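Local coordinates for endoglucanase, glycoside hydrolase family 5 protein (Cytophaga hutchinsonii, PDB 5IHS) that probably hydrolyses internal beta-1,4-glucosidic bonds of cellulose, acting as a periplasmic endoglucanase built on a TIM barrel, at residues K73-R76 and D77-C81; S141-A144 and K145-N149; Q61-G64 and Q65-N68; A266-Y269 and E270-A274. All blocks are in the same frame, centred on the assembly; numbering follows the deposited sequence.

In the fold
All four contacts are local, between residues a few positions apart, and lie on or near the outer layer of the eight-stranded beta/alpha barrel. Interactions 1 and 3 bracket the same helix 69-77: the residues of interaction 3 lead into it from strand 53-57, and those of interaction 1 carry the chain out toward strand 83-89. Interactions 2 and 4 lie within outer helices on opposite sides of the chain's centre, their own centres about 34 Å apart. Each contact is part buried and part exposed. The two helical sites rely on regular backbone bonds with modest side-chain contacts, whereas the two at helix ends add irregular turns. Ordered waters occur in interactions 1, 3 and 4, and interaction 1 alone contains an internal salt bridge.

Interaction 1 (K73-R76 and D77-C81); sequences KWLR and DDWKC
Asp78 lies flat on the indole of Trp74, four residues earlier, where helix 69-77 runs out. Followed outward, Asp78 CB comes first, 3.6 Å from the centroid of the six-membered ring of Trp74 in a CH-pi contact over the face. Asp78 CG then passes 3.4 Å from Trp74 CZ2, the carboxylate stacked only 17° from the indole plane. Both side chains carry CG anti to the backbone N (chi1 -175° and -176°), which sends them out of the helix side by side. At the tip, Asp78 OD2 accepts a hydrogen bond from a water, 2.8 Å from the water oxygen; that water in turn accepts from NE1 of Trp74 and NE1 of Trp79, while Arg317 forms a salt bridge to the same carboxylate oxygen. One bound water thus serves both indoles, whose five-membered rings meet obliquely. Trp79 also receives Leu75 CD2 over one face, 4.1 Å from the centroid of its five-membered ring. On the other flank, Arg76 bends at chi3 and grips Asp77 side-on, NE and NH2 both reaching OD1, at 2.8 Å for NE.

The backbone supplies the exit. Asp78 N still bonds Trp74 O in helical fashion, but Lys80 has positive phi, and Cys81 N reaches back to Leu75 O at 3.0 Å. Lys80 NZ curls over to bond Asp77 O. In the barrel, Leu75, Trp79 and Cys81 pack against Met55 of strand 53-57, Trp79 and Lys80 touch helix 311-329, and Trp74 meets Trp304 edge-to-face as the chain heads into strand 83-89.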
loop_
_atom_site.group_PDB
_atom_site.type_symbol
_atom_site.label_atom_id
_atom_site.label_comp_id
_atom_site.label_asym_id
_atom_site.label_seq_id
_atom_site.Cartn_x
_atom_site.Cartn_y
_atom_site.Cartn_z
ATOM N N LYS A 73 13.375 8.585 5.061
ATOM C CA LYS A 73 13.469 9.659 6.050
ATOM C C LYS A 73 12.813 10.936 5.542
ATOM O O LYS A 73 12.101 11.616 6.291
ATOM C CB LYS A 73 14.927 9.920 6.416
ATOM C CG LYS A 73 15.070 10.925 7.544
ATOM C CD LYS A 73 16.508 11.112 7.964
ATOM C CE LYS A 73 16.613 12.131 9.081
ATOM N NZ LYS A 73 18.032 12.385 9.405
ATOM N N TRP A 74 13.050 11.282 4.274
ATOM C CA TRP A 74 12.469 12.483 3.693
ATOM C C TRP A 74 10.954 12.365 3.600
ATOM O O TRP A 74 10.228 13.338 3.846
ATOM C CB TRP A 74 13.099 12.745 2.315
ATOM C CG TRP A 74 12.656 14.027 1.695
ATOM C CD1 TRP A 74 11.794 14.179 0.657
ATOM C CD2 TRP A 74 13.026 15.354 2.103
ATOM N NE1 TRP A 74 11.611 15.512 0.381
ATOM C CE2 TRP A 74 12.351 16.256 1.257
ATOM C CE3 TRP A 74 13.868 15.866 3.099
ATOM C CZ2 TRP A 74 12.491 17.636 1.368
ATOM C CZ3 TRP A 74 14.007 17.244 3.203
ATOM C CH2 TRP A 74 13.323 18.106 2.349
ATOM N N LEU A 75 10.453 11.185 3.235
ATOM C CA LEU A 75 9.006 10.988 3.204
ATOM C C LEU A 75 8.386 11.187 4.584
ATOM O O LEU A 75 7.298 11.753 4.700
ATOM C CB LEU A 75 8.660 9.610 2.641
ATOM C CG LEU A 75 8.926 9.438 1.145
ATOM C CD1 LEU A 75 8.688 7.994 0.747
ATOM C CD2 LEU A 75 8.051 10.370 0.318
ATOM N N ARG A 76 9.049 10.727 5.647
ATOM C CA ARG A 76 8.538 10.981 6.992
ATOM C C ARG A 76 8.641 12.461 7.350
ATOM O O ARG A 76 7.670 13.066 7.815
ATOM C CB ARG A 76 9.321 10.161 8.014
ATOM C CG ARG A 76 8.834 10.381 9.452
ATOM C CD ARG A 76 9.778 9.776 10.467
ATOM N NE ARG A 76 11.001 10.559 10.510
ATOM C CZ ARG A 76 12.008 10.356 11.345
ATOM N NH1 ARG A 76 11.975 9.346 12.207
ATOM N NH2 ARG A 76 13.052 11.176 11.307
ATOM N N ASP A 77 9.827 13.051 7.176
ATOM C CA ASP A 77 10.087 14.373 7.737
ATOM C C ASP A 77 9.437 15.488 6.929
ATOM O O ASP A 77 8.949 16.464 7.506
ATOM C CB ASP A 77 11.583 14.664 7.785
ATOM C CG ASP A 77 12.335 13.815 8.790
ATOM O OD1 ASP A 77 11.708 13.168 9.660
ATOM O OD2 ASP A 77 13.583 13.821 8.710
ATOM N N ASP A 78 9.454 15.387 5.603
ATOM C CA ASP A 78 8.934 16.446 4.745
ATOM C C ASP A 78 7.536 16.153 4.219
ATOM O O ASP A 78 6.706 17.062 4.146
ATOM C CB ASP A 78 9.884 16.699 3.566
ATOM C CG ASP A 78 9.424 17.853 2.702
ATOM O OD1 ASP A 78 9.523 19.007 3.165
ATOM O OD2 ASP A 78 8.929 17.598 1.584
ATOM N N TRP A 79 7.260 14.917 3.822
ATOM C CA TRP A 79 5.934 14.575 3.329
ATOM C C TRP A 79 4.977 14.154 4.444
ATOM O O TRP A 79 3.778 14.030 4.189
ATOM C CB TRP A 79 6.010 13.469 2.260
ATOM C CG TRP A 79 6.599 13.923 0.948
ATOM C CD1 TRP A 79 7.774 14.594 0.758
ATOM C CD2 TRP A 79 6.034 13.735 -0.351
ATOM N NE1 TRP A 79 7.974 14.839 -0.576
ATOM C CE2 TRP A 79 6.912 14.331 -1.279
ATOM C CE3 TRP A 79 4.858 13.143 -0.815
ATOM C CZ2 TRP A 79 6.648 14.354 -2.645
ATOM C CZ3 TRP A 79 4.606 13.172 -2.176
ATOM C CH2 TRP A 79 5.492 13.778 -3.063
ATOM N N LYS A 80 5.472 13.898 5.653
ATOM C CA LYS A 80 4.631 13.482 6.779
ATOM C C LYS A 80 3.921 12.156 6.498
ATOM O O LYS A 80 2.809 11.923 6.968
ATOM C CB LYS A 80 3.645 14.575 7.204
ATOM C CG LYS A 80 4.278 15.956 7.369
ATOM C CD LYS A 80 5.456 15.994 8.335
ATOM C CE LYS A 80 5.987 17.418 8.469
ATOM N NZ LYS A 80 7.194 17.512 9.320
ATOM N N CYS A 81 4.585 11.256 5.779
ATOM C CA CYS A 81 4.051 9.906 5.622
ATOM C C CYS A 81 4.066 9.153 6.946
ATOM O O CYS A 81 5.075 9.145 7.663
ATOM C CB CYS A 81 4.897 9.110 4.629
ATOM S SG CYS A 81 4.787 9.610 2.930
HETATM O O HOH W 1 9.681 17.092 -1.025
HETATM O O HOH W 2 7.715 14.346 10.440
#

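Interaction 2 (S141-A144 and K145-N149)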
loop_
_atom_site.group_PDB
_atom_site.type_symbol
_atom_site.label_atom_id
_atom_site.label_comp_id
_atom_site.label_asym_id
_atom_site.label_seq_id
_atom_site.Cartn_x
_atom_site.Cartn_y
_atom_site.Cartn_z
ATOM N N SER A 141 7.386 -16.164 3.616
ATOM C CA SER A 141 7.959 -16.877 4.757
ATOM C C SER A 141 9.253 -16.217 5.213
ATOM O O SER A 141 9.498 -16.050 6.416
ATOM C CB SER A 141 8.245 -18.333 4.387
ATOM O OG SER A 141 7.061 -19.072 4.201
ATOM N N GLU A 142 10.111 -15.850 4.262
ATOM C CA GLU A 142 11.371 -15.198 4.615
ATOM C C GLU A 142 11.130 -13.858 5.295
ATOM O O GLU A 142 11.782 -13.530 6.295
ATOM C CB GLU A 142 12.216 -14.998 3.364
ATOM C CG GLU A 142 12.757 -16.286 2.827
ATOM C CD GLU A 142 13.497 -16.122 1.524
ATOM O OE1 GLU A 142 13.712 -14.970 1.095
ATOM O OE2 GLU A 142 13.871 -17.158 0.929
ATOM N N MET A 143 10.206 -13.059 4.758
ATOM C CA MET A 143 9.937 -11.756 5.347
ATOM C C MET A 143 9.340 -11.900 6.737
ATOM O O MET A 143 9.722 -11.172 7.660
ATOM C CB MET A 143 9.014 -10.938 4.433
ATOM C CG MET A 143 9.608 -10.549 3.075
ATOM S SD MET A 143 11.093 -9.538 3.183
ATOM C CE MET A 143 12.295 -10.799 2.949
ATOM N N ALA A 144 8.394 -12.825 6.900
ATOM C CA ALA A 144 7.758 -13.021 8.194
ATOM C C ALA A 144 8.740 -13.578 9.218
ATOM O O ALA A 144 8.702 -13.196 10.390
ATOM C CB ALA A 144 6.551 -13.939 8.028
ATOM N N LYS A 145 9.630 -14.478 8.805
ATOM C CA LYS A 145 10.615 -14.991 9.753
ATOM C C LYS A 145 11.531 -13.874 10.237
ATOM O O LYS A 145 11.887 -13.815 11.420
ATOM C CB LYS A 145 11.418 -16.127 9.122
ATOM C CG LYS A 145 12.368 -16.814 10.112
ATOM C CD LYS A 145 13.042 -18.052 9.523
ATOM C CE LYS A 145 13.905 -18.756 10.569
ATOM N NZ LYS A 145 14.605 -19.973 10.054
ATOM N N LYS A 146 11.928 -12.979 9.338
ATOM C CA LYS A 146 12.856 -11.922 9.721
ATOM C C LYS A 146 12.167 -10.820 10.516
ATOM O O LYS A 146 12.718 -10.334 11.511
ATOM C CB LYS A 146 13.516 -11.334 8.477
ATOM C CG LYS A 146 14.513 -10.221 8.802
ATOM C CD LYS A 146 15.399 -9.880 7.621
ATOM C CE LYS A 146 16.492 -8.869 7.992
ATOM N NZ LYS A 146 17.170 -8.339 6.788
ATOM N N TYR A 147 10.975 -10.407 10.094
ATOM C CA TYR A 147 10.341 -9.214 10.635
ATOM C C TYR A 147 9.101 -9.513 11.473
ATOM O O TYR A 147 8.413 -8.576 11.892
ATOM C CB TYR A 147 9.989 -8.267 9.488
ATOM C CG TYR A 147 11.190 -7.759 8.715
ATOM C CD1 TYR A 147 12.080 -6.874 9.294
ATOM C CD2 TYR A 147 11.430 -8.158 7.410
ATOM C CE1 TYR A 147 13.172 -6.386 8.591
ATOM C CE2 TYR A 147 12.516 -7.683 6.700
ATOM C CZ TYR A 147 13.392 -6.800 7.296
ATOM O OH TYR A 147 14.479 -6.335 6.569
ATOM N N GLY A 148 8.816 -10.789 11.748
ATOM C CA GLY A 148 7.532 -11.165 12.312
ATOM C C GLY A 148 7.196 -10.527 13.643
ATOM O O GLY A 148 6.020 -10.313 13.948
ATOM N N ASN A 149 8.196 -10.230 14.465
ATOM C CA ASN A 149 7.930 -9.668 15.788
ATOM C C ASN A 149 7.854 -8.134 15.813
ATOM O O ASN A 149 7.970 -7.544 16.896
ATOM C CB ASN A 149 8.991 -10.147 16.787
ATOM C CG ASN A 149 8.511 -10.089 18.233
ATOM O OD1 ASN A 149 7.311 -10.171 18.506
ATOM N ND2 ASN A 149 9.453 -9.951 19.168
#
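Met143 and Tyr147, one helical turn apart, form a Met-aromatic contact on helix 133-147, which connects strands 119-125 and 153-156 in a beta-alpha-beta crossover of the TIM barrel. The sulfur comes at the edge of the ring: Met143 SD is 4.2 Å from Tyr147 CE2 and lies 84° off the ring normal. With CG anti to its carbonyl carbon (chi1 -63°), Tyr147 directs its ring back along the helix, to the side where the methionine lies.

Hydrogen bonding follows the regular i to i+4 pattern. Lys145 N donates to Ser141 O, Lys146 N to Glu142 O, and Tyr147 N to Met143 O at 2.8 Å. The same Met143 oxygen lies 3.4 Å from Tyr147 CB, a packing contact that comes with the helical turn.

Apolar packing separates two faces. The methyl of Ala144 touches Ile182 and Tyr185 of helix 167-185 and Tyr155 of strand 153-156, while Tyr147 rests on Met107 and Val110 of helix 99-116. A salt bridge joins Glu142 to Lys103, again of helix 99-116.

Lys146 covers the tyrosine with its aliphatic stem, its CG sitting over the ring centre, 3.7 Å above the plane of Tyr147. The extended chain ends with Lys146 NZ 3.4 Å from Tyr147 OH, a weak bond to a hydroxyl also held by Asn111 OD1.

Interaction 3 (Q61-G64 and Q65-N68); sequences QWMG and QYYN
Tyr66 N bonds Met63 O at 3.2 Å and Tyr67 N bonds Gly64 O at 3.0 Å, two successive i to i+3 links of a short 3-10 turn in which each donor stands above the plane of its carbonyl. The chain then kinks through an inverse gamma turn centred on Tyr67.

Met63 lies alongside two of the side chains that follow. Bent at chi2, it brings SD to the edge of the Tyr66 ring, 4.0 Å from Tyr66 CE2 and 88° off the ring normal, a Met-aromatic contact; the same sulfur is close to the amide of Gln65. Tyr67 comes from another direction and meets Met63 O in the plane of its ring, with Tyr67 CD1 3.5 Å from that oxygen.

Gln65 folds back on the turn. Its CG occupies the crowded position between backbone N and carbonyl carbon (chi1 67°), and a second bend at chi2 lays the amide over the backbone of Met63, with Gln65 OE1 3.2 Å from Met63 C. CG meanwhile covers a face of the Tyr66 ring, offset toward the rim. Two waters connect the amide to Trp62 O: one donates to Gln65 OE1 at 2.8 Å and only weakly to Trp62 O, the other donates to Trp62 O at 2.7 Å and accepts only weakly from Gln65 NE2.

The loop follows strand 53-57 at its C-terminal end, the side of a TIM barrel where active sites lie. Tyr66 OH bonds Ala298 O, Tyr67 reaches Phe58 O and packs on Lys105 and Val109 of helix 99-116, and Asn68 N-caps helix 69-77 through Val71 N.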
loop_
_atom_site.group_PDB
_atom_site.type_symbol
_atom_site.label_atom_id
_atom_site.label_comp_id
_atom_site.label_asym_id
_atom_site.label_seq_id
_atom_site.Cartn_x
_atom_site.Cartn_y
_atom_site.Cartn_z
ATOM N N GLN A 61 11.947 -2.993 -9.779
ATOM C CA GLN A 61 12.968 -3.286 -10.782
ATOM C C GLN A 61 13.212 -2.120 -11.734
ATOM O O GLN A 61 14.228 -2.113 -12.442
ATOM C CB GLN A 61 12.665 -4.594 -11.537
ATOM C CG GLN A 61 11.539 -4.555 -12.563
ATOM C CD GLN A 61 10.181 -4.903 -11.976
ATOM O OE1 GLN A 61 9.784 -4.373 -10.927
ATOM N NE2 GLN A 61 9.456 -5.796 -12.646
ATOM N N TRP A 62 12.325 -1.126 -11.747
ATOM C CA TRP A 62 12.423 -0.011 -12.675
ATOM C C TRP A 62 12.673 1.336 -12.008
ATOM O O TRP A 62 13.180 2.246 -12.675
ATOM C CB TRP A 62 11.162 0.058 -13.547
ATOM C CG TRP A 62 10.992 -1.168 -14.409
ATOM C CD1 TRP A 62 11.970 -1.857 -15.064
ATOM C CD2 TRP A 62 9.770 -1.861 -14.675
ATOM N NE1 TRP A 62 11.432 -2.933 -15.722
ATOM C CE2 TRP A 62 10.083 -2.957 -15.502
ATOM C CE3 TRP A 62 8.441 -1.664 -14.295
ATOM C CZ2 TRP A 62 9.116 -3.848 -15.955
ATOM C CZ3 TRP A 62 7.483 -2.552 -14.745
ATOM C CH2 TRP A 62 7.824 -3.627 -15.570
ATOM N N MET A 63 12.368 1.476 -10.718
ATOM C CA MET A 63 12.628 2.699 -9.962
ATOM C C MET A 63 13.326 2.370 -8.650
ATOM O O MET A 63 13.104 3.009 -7.621
ATOM C CB MET A 63 11.341 3.490 -9.747
ATOM C CG MET A 63 10.781 4.134 -10.999
ATOM S SD MET A 63 11.709 5.591 -11.495
ATOM C CE MET A 63 11.123 5.732 -13.185
ATOM N N GLY A 64 14.209 1.370 -8.689
ATOM C CA GLY A 64 14.916 0.913 -7.508
ATOM C C GLY A 64 15.841 1.937 -6.893
ATOM O O GLY A 64 16.208 1.795 -5.724
ATOM N N GLN A 65 16.218 2.979 -7.641
ATOM C CA GLN A 65 17.102 3.997 -7.088
ATOM C C GLN A 65 16.474 4.740 -5.913
ATOM O O GLN A 65 17.209 5.355 -5.137
ATOM C CB GLN A 65 17.571 4.991 -8.167
ATOM C CG GLN A 65 16.500 5.894 -8.765
ATOM C CD GLN A 65 15.807 5.291 -9.981
ATOM O OE1 GLN A 65 15.608 4.078 -10.064
ATOM N NE2 GLN A 65 15.415 6.147 -10.924
ATOM N N TYR A 66 15.149 4.708 -5.766
ATOM C CA TYR A 66 14.463 5.387 -4.665
ATOM C C TYR A 66 14.233 4.486 -3.457
ATOM O O TYR A 66 13.684 4.951 -2.450
ATOM C CB TYR A 66 13.128 5.993 -5.141
ATOM C CG TYR A 66 13.321 7.066 -6.188
ATOM C CD1 TYR A 66 13.829 8.316 -5.854
ATOM C CD2 TYR A 66 13.018 6.826 -7.517
ATOM C CE1 TYR A 66 14.020 9.297 -6.814
ATOM C CE2 TYR A 66 13.219 7.796 -8.489
ATOM C CZ TYR A 66 13.714 9.032 -8.136
ATOM O OH TYR A 66 13.914 9.985 -9.124
ATOM N N TYR A 67 14.642 3.215 -3.535
ATOM C CA TYR A 67 14.440 2.250 -2.443
ATOM C C TYR A 67 15.594 2.383 -1.447
ATOM O O TYR A 67 16.485 1.538 -1.356
ATOM C CB TYR A 67 14.338 0.823 -2.990
ATOM C CG TYR A 67 12.980 0.484 -3.551
ATOM C CD1 TYR A 67 12.481 1.135 -4.680
ATOM C CD2 TYR A 67 12.189 -0.492 -2.954
ATOM C CE1 TYR A 67 11.221 0.841 -5.171
ATOM C CE2 TYR A 67 10.930 -0.793 -3.448
ATOM C CZ TYR A 67 10.447 -0.123 -4.548
ATOM O OH TYR A 67 9.185 -0.432 -4.990
ATOM N N ASN A 68 15.576 3.474 -0.681
ATOM C CA ASN A 68 16.706 3.758 0.193
ATOM C C ASN A 68 16.255 4.546 1.417
ATOM O O ASN A 68 15.152 5.103 1.477
ATOM C CB ASN A 68 17.844 4.463 -0.562
ATOM C CG ASN A 68 17.471 5.855 -1.002
ATOM O OD1 ASN A 68 17.269 6.736 -0.161
ATOM N ND2 ASN A 68 17.379 6.077 -2.313
HETATM O O HOH W 3 16.494 2.426 -12.167
HETATM O O HOH W 4 14.589 4.360 -13.593
HETATM O O HOH W 5 18.239 3.008 -3.796
#

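Interaction 4 (A266-Y269 and E270-A274); sequences ALWY and EFLDA
Trp268 spreads its indole past two later residues of helix 262-274. Its CE3 edge faces Leu272 CD2 near the ring plane at 4.5 Å, and Trp268 CZ3 approaches Phe271 CD2 obliquely at 4.4 Å, so both touches are loose. Phe271 places CG anti to the backbone N (chi1 174°), whereas Leu272 uses the other helical choice, with CG beside its N (chi1 -59°). That choice tucks Leu272 CG against Trp268 O, only 3.2 Å away. The same oxygen accepts from Leu272 N at 2.8 Å, nearly along the C=O axis.

On the solvent side, Glu270 stretches out beside Leu267, and a water donates both to Leu267 O at 2.8 Å and to Glu270 OE1 at 2.9 Å, giving a carbonyl already bonded to Phe271 N a second partner. Asp273 curls back beside Tyr269 O, with Asp273 CB 3.3 Å from it, and its carboxylate goes to Lys323 and Arg53.

The indole stacks on Phe221 and donates to His226 O, while Tyr269 packs on helix 311-329 and its OH bonds Tyr249 OH. The polar side-chain bonds of Trp268, Tyr269 and Asp273 thus go to other elements of the fold, and the helix turn itself is held chiefly by its backbone.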
loop_
_atom_site.group_PDB
_atom_site.type_symbol
_atom_site.label_atom_id
_atom_site.label_comp_id
_atom_site.label_asym_id
_atom_site.label_seq_id
_atom_site.Cartn_x
_atom_site.Cartn_y
_atom_site.Cartn_z
ATOM N N ALA A 266 -10.315 14.806 -4.386
ATOM C CA ALA A 266 -10.824 15.315 -3.115
ATOM C C ALA A 266 -12.114 14.614 -2.692
ATOM O O ALA A 266 -12.336 14.405 -1.498
ATOM C CB ALA A 266 -11.036 16.827 -3.199
ATOM N N LEU A 267 -12.985 14.256 -3.646
ATOM C CA LEU A 267 -14.176 13.483 -3.292
ATOM C C LEU A 267 -13.792 12.121 -2.737
ATOM O O LEU A 267 -14.434 11.622 -1.801
ATOM C CB LEU A 267 -15.112 13.317 -4.489
ATOM C CG LEU A 267 -15.772 14.593 -5.011
ATOM C CD1 LEU A 267 -16.710 14.239 -6.140
ATOM C CD2 LEU A 267 -16.511 15.353 -3.917
ATOM N N TRP A 268 -12.745 11.510 -3.291
ATOM C CA TRP A 268 -12.249 10.266 -2.728
ATOM C C TRP A 268 -11.677 10.474 -1.330
ATOM O O TRP A 268 -11.950 9.675 -0.432
ATOM C CB TRP A 268 -11.218 9.637 -3.654
ATOM C CG TRP A 268 -11.817 8.817 -4.747
ATOM C CD1 TRP A 268 -12.020 9.175 -6.046
ATOM C CD2 TRP A 268 -12.274 7.469 -4.623
ATOM N NE1 TRP A 268 -12.577 8.121 -6.743
ATOM C CE2 TRP A 268 -12.740 7.060 -5.890
ATOM C CE3 TRP A 268 -12.319 6.563 -3.564
ATOM C CZ2 TRP A 268 -13.242 5.777 -6.121
ATOM C CZ3 TRP A 268 -12.815 5.294 -3.791
ATOM C CH2 TRP A 268 -13.270 4.914 -5.058
ATOM N N TYR A 269 -10.854 11.515 -1.129
ATOM C CA TYR A 269 -10.329 11.762 0.213
ATOM C C TYR A 269 -11.460 11.919 1.225
ATOM O O TYR A 269 -11.363 11.429 2.356
ATOM C CB TYR A 269 -9.444 13.002 0.240
ATOM C CG TYR A 269 -8.086 12.911 -0.421
ATOM C CD1 TYR A 269 -7.337 11.734 -0.442
ATOM C CD2 TYR A 269 -7.527 14.046 -0.977
ATOM C CE1 TYR A 269 -6.083 11.698 -1.029
ATOM C CE2 TYR A 269 -6.275 14.025 -1.550
ATOM C CZ TYR A 269 -5.546 12.858 -1.573
ATOM O OH TYR A 269 -4.292 12.875 -2.153
ATOM N N GLU A 270 -12.534 12.617 0.840
ATOM C CA GLU A 270 -13.669 12.800 1.742
ATOM C C GLU A 270 -14.257 11.453 2.153
ATOM O O GLU A 270 -14.518 11.201 3.335
ATOM C CB GLU A 270 -14.714 13.667 1.044
ATOM C CG GLU A 270 -15.980 13.937 1.804
ATOM C CD GLU A 270 -16.833 14.953 1.058
ATOM O OE1 GLU A 270 -17.319 14.625 -0.048
ATOM O OE2 GLU A 270 -16.981 16.097 1.544
ATOM N N PHE A 271 -14.462 10.570 1.179
ATOM C CA PHE A 271 -15.000 9.238 1.450
ATOM C C PHE A 271 -14.057 8.415 2.322
ATOM O O PHE A 271 -14.480 7.786 3.300
ATOM C CB PHE A 271 -15.249 8.541 0.112
ATOM C CG PHE A 271 -15.670 7.105 0.233
ATOM C CD1 PHE A 271 -16.982 6.774 0.524
ATOM C CD2 PHE A 271 -14.755 6.079 0.024
ATOM C CE1 PHE A 271 -17.370 5.446 0.631
ATOM C CE2 PHE A 271 -15.142 4.755 0.127
ATOM C CZ PHE A 271 -16.450 4.443 0.427
ATOM N N LEU A 272 -12.770 8.402 1.972
ATOM C CA LEU A 272 -11.816 7.593 2.718
ATOM C C LEU A 272 -11.697 8.075 4.157
ATOM O O LEU A 272 -11.673 7.266 5.092
ATOM C CB LEU A 272 -10.453 7.595 2.029
ATOM C CG LEU A 272 -10.467 7.057 0.593
ATOM C CD1 LEU A 272 -9.134 7.316 -0.083
ATOM C CD2 LEU A 272 -10.819 5.568 0.559
ATOM N N ASP A 273 -11.654 9.391 4.363
ATOM C CA ASP A 273 -11.577 9.916 5.722
ATOM C C ASP A 273 -12.847 9.606 6.505
ATOM O O ASP A 273 -12.783 9.312 7.705
ATOM C CB ASP A 273 -11.323 11.421 5.684
ATOM C CG ASP A 273 -9.895 11.779 5.288
ATOM O OD1 ASP A 273 -8.987 10.912 5.319
ATOM O OD2 ASP A 273 -9.689 12.978 4.976
ATOM N N ALA A 274 -14.010 9.675 5.850
ATOM C CA ALA A 274 -15.262 9.388 6.543
ATOM C C ALA A 274 -15.282 7.971 7.099
ATOM O O ALA A 274 -15.915 7.720 8.132
ATOM C CB ALA A 274 -16.444 9.595 5.595
HETATM O O HOH W 6 -17.176 12.099 -1.414
#